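BsaWI endonuclease (Geobacillus stearothermophilus, PDB 4ZSF) probably cleaves DNA as a restriction endonuclease of the PD-(D/E)XK nuclease group and is captured here in a pre-specific complex with DNA. Local coordinates at residues Asn142-Tyr147 with Cys161-Thr166; Lys155-Gly160 with Glu254-Arg259. All coordinates share one frame; numbering follows the deposited sequence.

Contact 1 of 2, residues Asn142-Tyr147 with Cys161-Thr166. With nucleotides of chain B.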
# COMPACT_ATOMS: atom_id res chain seq x y z
N ASN A 142 -9.58 -7.87 -6.68
CA ASN A 142 -8.60 -7.25 -7.60
C ASN A 142 -7.35 -8.10 -7.76
O ASN A 142 -6.25 -7.61 -7.92
CB ASN A 142 -8.25 -5.82 -7.14
CG ASN A 142 -9.46 -4.93 -7.15
OD1 ASN A 142 -10.03 -4.66 -8.21
ND2 ASN A 142 -9.88 -4.47 -5.98
N VAL A 143 -7.56 -9.39 -7.81
CA VAL A 143 -6.50 -10.34 -7.77
C VAL A 143 -5.74 -10.48 -9.10
O VAL A 143 -4.51 -10.67 -9.10
CB VAL A 143 -7.13 -11.71 -7.38
CG1 VAL A 143 -6.13 -12.73 -7.38
CG2 VAL A 143 -7.75 -11.57 -6.00
N PHE A 144 -6.49 -10.54 -10.21
CA PHE A 144 -5.90 -10.72 -11.55
C PHE A 144 -6.11 -9.48 -12.39
O PHE A 144 -7.16 -8.88 -12.33
CB PHE A 144 -6.53 -11.93 -12.22
CG PHE A 144 -6.24 -13.20 -11.47
CD1 PHE A 144 -4.93 -13.69 -11.40
CD2 PHE A 144 -7.24 -13.83 -10.72
CE1 PHE A 144 -4.64 -14.86 -10.60
CE2 PHE A 144 -6.98 -15.01 -9.98
CZ PHE A 144 -5.69 -15.49 -9.87
N ASP A 145 -5.15 -9.18 -13.26
CA ASP A 145 -5.15 -7.98 -14.10
C ASP A 145 -5.95 -8.25 -15.38
O ASP A 145 -6.69 -7.41 -15.88
CB ASP A 145 -3.70 -7.63 -14.40
CG ASP A 145 -2.93 -7.31 -13.12
OD1 ASP A 145 -3.45 -6.47 -12.32
OD2 ASP A 145 -1.87 -7.92 -12.86
N LEU A 146 -5.82 -9.48 -15.87
CA LEU A 146 -6.41 -9.85 -17.14
C LEU A 146 -7.02 -11.25 -17.03
O LEU A 146 -6.58 -12.05 -16.20
CB LEU A 146 -5.34 -9.89 -18.22
CG LEU A 146 -4.61 -8.57 -18.49
CD1 LEU A 146 -3.41 -8.80 -19.50
CD2 LEU A 146 -5.65 -7.66 -19.11
N TYR A 147 -7.97 -11.55 -17.89
CA TYR A 147 -8.54 -12.90 -17.99
C TYR A 147 -8.51 -13.34 -19.46
O TYR A 147 -8.46 -12.48 -20.36
CB TYR A 147 -9.97 -12.94 -17.47
CG TYR A 147 -10.04 -12.71 -15.98
CD1 TYR A 147 -9.94 -13.79 -15.11
CD2 TYR A 147 -10.12 -11.42 -15.46
CE1 TYR A 147 -10.01 -13.58 -13.71
CE2 TYR A 147 -10.17 -11.19 -14.06
CZ TYR A 147 -10.10 -12.29 -13.21
OH TYR A 147 -10.20 -12.12 -11.82
N CYS A 161 -6.43 -17.05 -15.85
CA CYS A 161 -6.26 -15.87 -15.00
C CYS A 161 -4.82 -15.40 -15.18
O CYS A 161 -3.88 -16.21 -15.16
CB CYS A 161 -6.48 -16.26 -13.53
SG CYS A 161 -8.12 -16.92 -13.19
N ILE A 162 -4.63 -14.10 -15.39
CA ILE A 162 -3.34 -13.57 -15.77
C ILE A 162 -2.94 -12.39 -14.88
O ILE A 162 -3.72 -11.43 -14.69
CB ILE A 162 -3.39 -13.05 -17.25
CG1 ILE A 162 -3.76 -14.21 -18.20
CG2 ILE A 162 -2.07 -12.32 -17.62
CD1 ILE A 162 -4.32 -13.66 -19.57
N GLN A 163 -1.72 -12.45 -14.35
CA GLN A 163 -1.14 -11.31 -13.60
C GLN A 163 -0.19 -10.60 -14.53
O GLN A 163 0.60 -11.24 -15.17
CB GLN A 163 -0.42 -11.80 -12.38
CG GLN A 163 -1.45 -12.45 -11.38
CD GLN A 163 -0.77 -13.14 -10.20
OE1 GLN A 163 0.41 -13.48 -10.24
NE2 GLN A 163 -1.51 -13.29 -9.11
N SER A 164 -0.27 -9.28 -14.63
CA SER A 164 0.60 -8.64 -15.62
C SER A 164 1.28 -7.47 -14.98
O SER A 164 0.63 -6.44 -14.86
CB SER A 164 -0.19 -8.19 -16.87
OG SER A 164 -1.03 -7.07 -16.60
N LYS A 165 2.56 -7.65 -14.61
CA LYS A 165 3.34 -6.76 -13.74
C LYS A 165 4.48 -6.04 -14.44
O LYS A 165 5.19 -6.65 -15.25
CB LYS A 165 3.92 -7.58 -12.61
CG LYS A 165 2.83 -8.28 -11.76
CD LYS A 165 1.62 -7.34 -11.49
CE LYS A 165 0.45 -8.12 -10.83
NZ LYS A 165 -0.77 -7.28 -10.63
N THR A 166 4.68 -4.75 -14.13
CA THR A 166 5.67 -3.98 -14.85
C THR A 166 6.96 -4.04 -14.06
O THR A 166 8.01 -3.63 -14.53
CB THR A 166 5.24 -2.50 -15.02
OG1 THR A 166 4.76 -2.04 -13.76
CG2 THR A 166 4.09 -2.39 -15.99
P DA B 5 -9.97 -1.75 -1.92
OP1 DA B 5 -10.40 -3.09 -2.27
OP2 DA B 5 -9.23 -1.44 -0.68
O5' DA B 5 -8.90 -1.21 -3.03
C5' DA B 5 -9.22 -1.40 -4.38
C4' DA B 5 -8.03 -1.10 -5.25
O4' DA B 5 -7.83 0.34 -5.30
C3' DA B 5 -6.74 -1.71 -4.79
O3' DA B 5 -6.11 -2.34 -5.92
C2' DA B 5 -5.91 -0.55 -4.25
C1' DA B 5 -6.53 0.67 -4.99
N9 DA B 5 -6.65 1.89 -4.21
C8 DA B 5 -7.14 2.01 -2.92
N7 DA B 5 -7.13 3.25 -2.47
C5 DA B 5 -6.70 4.03 -3.60
C6 DA B 5 -6.51 5.43 -3.82
N6 DA B 5 -6.81 6.41 -2.91
N1 DA B 5 -6.07 5.81 -5.05
C2 DA B 5 -5.84 4.87 -5.99
N3 DA B 5 -5.96 3.54 -5.90
C4 DA B 5 -6.44 3.19 -4.68

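Contact 2 of 2, residues Lys155-Gly160 with Glu254-Arg259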
# COMPACT_ATOMS: atom_id res chain seq x y z
N LYS A 155 -20.22 -20.36 -27.38
CA LYS A 155 -20.33 -19.85 -26.01
C LYS A 155 -18.93 -19.46 -25.60
O LYS A 155 -17.98 -20.06 -26.09
CB LYS A 155 -20.89 -20.90 -25.06
CG LYS A 155 -22.40 -21.06 -25.20
CD LYS A 155 -22.85 -22.33 -24.54
CE LYS A 155 -22.35 -23.54 -25.32
NZ LYS A 155 -23.36 -24.64 -25.33
N GLU A 156 -18.79 -18.47 -24.71
CA GLU A 156 -17.47 -17.99 -24.37
C GLU A 156 -17.18 -18.38 -22.93
O GLU A 156 -17.98 -18.09 -22.01
CB GLU A 156 -17.42 -16.44 -24.57
CG GLU A 156 -16.05 -15.80 -24.27
CD GLU A 156 -15.95 -14.34 -24.72
OE1 GLU A 156 -17.00 -13.74 -25.13
OE2 GLU A 156 -14.81 -13.80 -24.69
N TYR A 157 -16.02 -19.00 -22.73
CA TYR A 157 -15.63 -19.52 -21.42
C TYR A 157 -14.38 -18.84 -20.93
O TYR A 157 -13.41 -18.84 -21.66
CB TYR A 157 -15.33 -21.00 -21.51
CG TYR A 157 -16.55 -21.80 -21.90
CD1 TYR A 157 -17.43 -22.26 -20.92
CD2 TYR A 157 -16.84 -22.06 -23.26
CE1 TYR A 157 -18.58 -23.02 -21.29
CE2 TYR A 157 -17.98 -22.81 -23.61
CZ TYR A 157 -18.83 -23.27 -22.64
OH TYR A 157 -19.93 -23.99 -23.03
N VAL A 158 -14.37 -18.35 -19.68
CA VAL A 158 -13.09 -17.95 -19.08
C VAL A 158 -12.30 -19.22 -18.72
O VAL A 158 -12.80 -20.07 -17.99
CB VAL A 158 -13.30 -17.10 -17.81
CG1 VAL A 158 -11.95 -16.83 -17.10
CG2 VAL A 158 -13.98 -15.82 -18.20
N PHE A 159 -11.06 -19.35 -19.20
CA PHE A 159 -10.27 -20.54 -18.81
C PHE A 159 -8.95 -20.13 -18.13
O PHE A 159 -8.24 -21.01 -17.63
CB PHE A 159 -9.97 -21.44 -20.02
CG PHE A 159 -8.97 -20.83 -21.05
CD1 PHE A 159 -9.42 -20.01 -22.10
CD2 PHE A 159 -7.58 -21.09 -20.94
CE1 PHE A 159 -8.49 -19.45 -23.05
CE2 PHE A 159 -6.70 -20.61 -21.86
CZ PHE A 159 -7.10 -19.78 -22.88
N GLY A 160 -8.58 -18.84 -18.16
CA GLY A 160 -7.28 -18.50 -17.59
C GLY A 160 -7.30 -17.15 -16.87
O GLY A 160 -8.13 -16.27 -17.20
N GLU A 254 -7.56 -25.92 -24.87
CA GLU A 254 -7.94 -27.26 -25.27
C GLU A 254 -8.11 -28.14 -24.04
O GLU A 254 -9.12 -28.83 -23.86
CB GLU A 254 -6.87 -27.82 -26.22
CG GLU A 254 -6.83 -29.37 -26.31
CD GLU A 254 -8.06 -29.98 -27.00
OE1 GLU A 254 -8.68 -29.28 -27.83
OE2 GLU A 254 -8.39 -31.16 -26.68
N ASP A 255 -7.11 -28.10 -23.17
CA ASP A 255 -7.10 -28.98 -22.00
C ASP A 255 -8.13 -28.52 -20.97
O ASP A 255 -8.67 -29.36 -20.27
CB ASP A 255 -5.73 -29.08 -21.37
CG ASP A 255 -4.78 -29.99 -22.16
OD1 ASP A 255 -5.22 -30.74 -23.11
OD2 ASP A 255 -3.58 -29.97 -21.85
N TRP A 256 -8.40 -27.21 -20.87
CA TRP A 256 -9.42 -26.76 -19.95
C TRP A 256 -10.80 -27.22 -20.41
O TRP A 256 -11.66 -27.65 -19.59
CB TRP A 256 -9.34 -25.23 -19.82
CG TRP A 256 -10.22 -24.68 -18.77
CD1 TRP A 256 -9.85 -24.32 -17.49
CD2 TRP A 256 -11.59 -24.30 -18.92
NE1 TRP A 256 -10.92 -23.75 -16.83
CE2 TRP A 256 -12.01 -23.73 -17.68
CE3 TRP A 256 -12.51 -24.40 -19.97
CZ2 TRP A 256 -13.32 -23.25 -17.46
CZ3 TRP A 256 -13.84 -23.96 -19.74
CH2 TRP A 256 -14.22 -23.37 -18.50
N LEU A 257 -11.02 -27.15 -21.72
CA LEU A 257 -12.30 -27.59 -22.25
C LEU A 257 -12.47 -29.11 -22.12
O LEU A 257 -13.55 -29.57 -21.85
CB LEU A 257 -12.41 -27.21 -23.74
CG LEU A 257 -12.55 -25.69 -23.98
CD1 LEU A 257 -12.33 -25.48 -25.48
CD2 LEU A 257 -13.97 -25.23 -23.51
N HIS A 258 -11.42 -29.89 -22.34
CA HIS A 258 -11.67 -31.33 -22.52
C HIS A 258 -11.14 -32.24 -21.44
O HIS A 258 -11.60 -33.36 -21.35
CB HIS A 258 -11.14 -31.78 -23.88
CG HIS A 258 -11.83 -31.08 -25.02
ND1 HIS A 258 -11.15 -30.36 -25.99
CD2 HIS A 258 -13.15 -30.90 -25.27
CE1 HIS A 258 -12.03 -29.81 -26.82
NE2 HIS A 258 -13.24 -30.09 -26.39
N ARG A 259 -10.19 -31.77 -20.63
CA ARG A 259 -9.64 -32.62 -19.56
C ARG A 259 -9.36 -31.71 -18.36
O ARG A 259 -8.28 -31.72 -17.79
CB ARG A 259 -8.41 -33.42 -20.06
CG ARG A 259 -7.34 -32.62 -20.76
CD ARG A 259 -6.37 -33.57 -21.58
NE ARG A 259 -7.16 -34.30 -22.57
CZ ARG A 259 -7.61 -33.79 -23.72
NH1 ARG A 259 -7.27 -32.54 -24.12
NH2 ARG A 259 -8.38 -34.52 -24.50

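Contact 1 of 2, residues Asn142-Tyr147 with Cys161-Thr166
D145 OD2 takes two donors from the opposite strand. S164 N meets the anti lone pair of D145 OD2 at 2.7 Å, nearly straight (172°). K165 NZ meets the syn lone pair of D145 OD2 at 2.6 Å, as a salt bridge. The carboxylate is brought there by a first torsion of -62°; K165 bends at its second torsion (-41°) to bring its amine across the aspartate. Were D145 replaced by an alanine, the K165 amine and the S164 amide would probably lose their shared acceptor, leaving the lysine end freer to turn.

Behind this grip lies a classic beta bulge: D145 and L146 both face I162, whose O accepts D145 N at 3.0 Å and L146 N at 3.1 Å. I162 N returns a bond to L146 O, closing the antiparallel pair. C161 CB sits over one face of the F144 ring, 3.5 Å from its centroid (CH-pi), and V143 CG1 lies over the opposite face, toward the rim. Q163 CG meets the ring edge, and its amide is hydrogen-bonded to W220 and to the D175 carbonyl.

N142 ND2 packs 3.5 Å from C5' of DA5 of chain B. D145 with Q163-S164-K165 is consistent with the PD-(D/E)XK signature, glutamine taking its second acidic position. K165 and S164 grip one D145 oxygen while E92 nears the other, an acidic cluster consistent with the family's active site.

Contact 2 of 2, residues Lys155-Gly160 with Glu254-Arg259
W256 lays its indole against the backbone of the strand, and here the fit is close. F159 CB stands 3.5 Å from the centroid of the five-membered ring of W256, 17° off its normal, a CH-pi contact over the face. The same face receives V158 O, which comes within 3.3 Å of W256 CZ2 near the rim. A first torsion of -172° swings the indole of W256 out from the helix to the strand, and W256 CZ3 meets Y157 CB at 3.8 Å, the two side chains crossing at about a right angle.

Beyond this point the packing thins. Y157 CD2 and L257 CD2 are 4.3 Å apart, and both residues are partly exposed, as is R259, while H258 is exposed to solvent. R259 NH1 reaches back to D255 OD1 (2.9 Å) in a salt bridge, and the buried D255 is tied further to K272 and W267.

The axes of strand 155-160 and helix 254-258 come within 9.1 Å at 121°, so the end of helix 243-258 crosses one face of strand 155-165. The F159 side chain packs on A252 and A253 of that helix, whereas V158 points to the other side of the sheet, onto L116 of helix 113-121.

From the N terminus, 142-147 enters strand 146-152, and the chain turns back through strand 155-165, whose first half serves contact 2 and second half contact 1. Contact 1 therefore closes a short hairpin of 13 intervening residues. Contact 2 closes a far longer loop: 93 residues, including strands 188-193, 222-226 and 235-238 and most of helix 243-258, lie between its segments. The segments alternate along the chain, so the two loops cross. With centres about 18 Å apart, the contacts meet where Y147 CD1 lies 3.7 Å from G160 O. Together they tie the loop that leads into the hairpin, which reaches the DNA at N142, to the C-terminal helix through one shared strand.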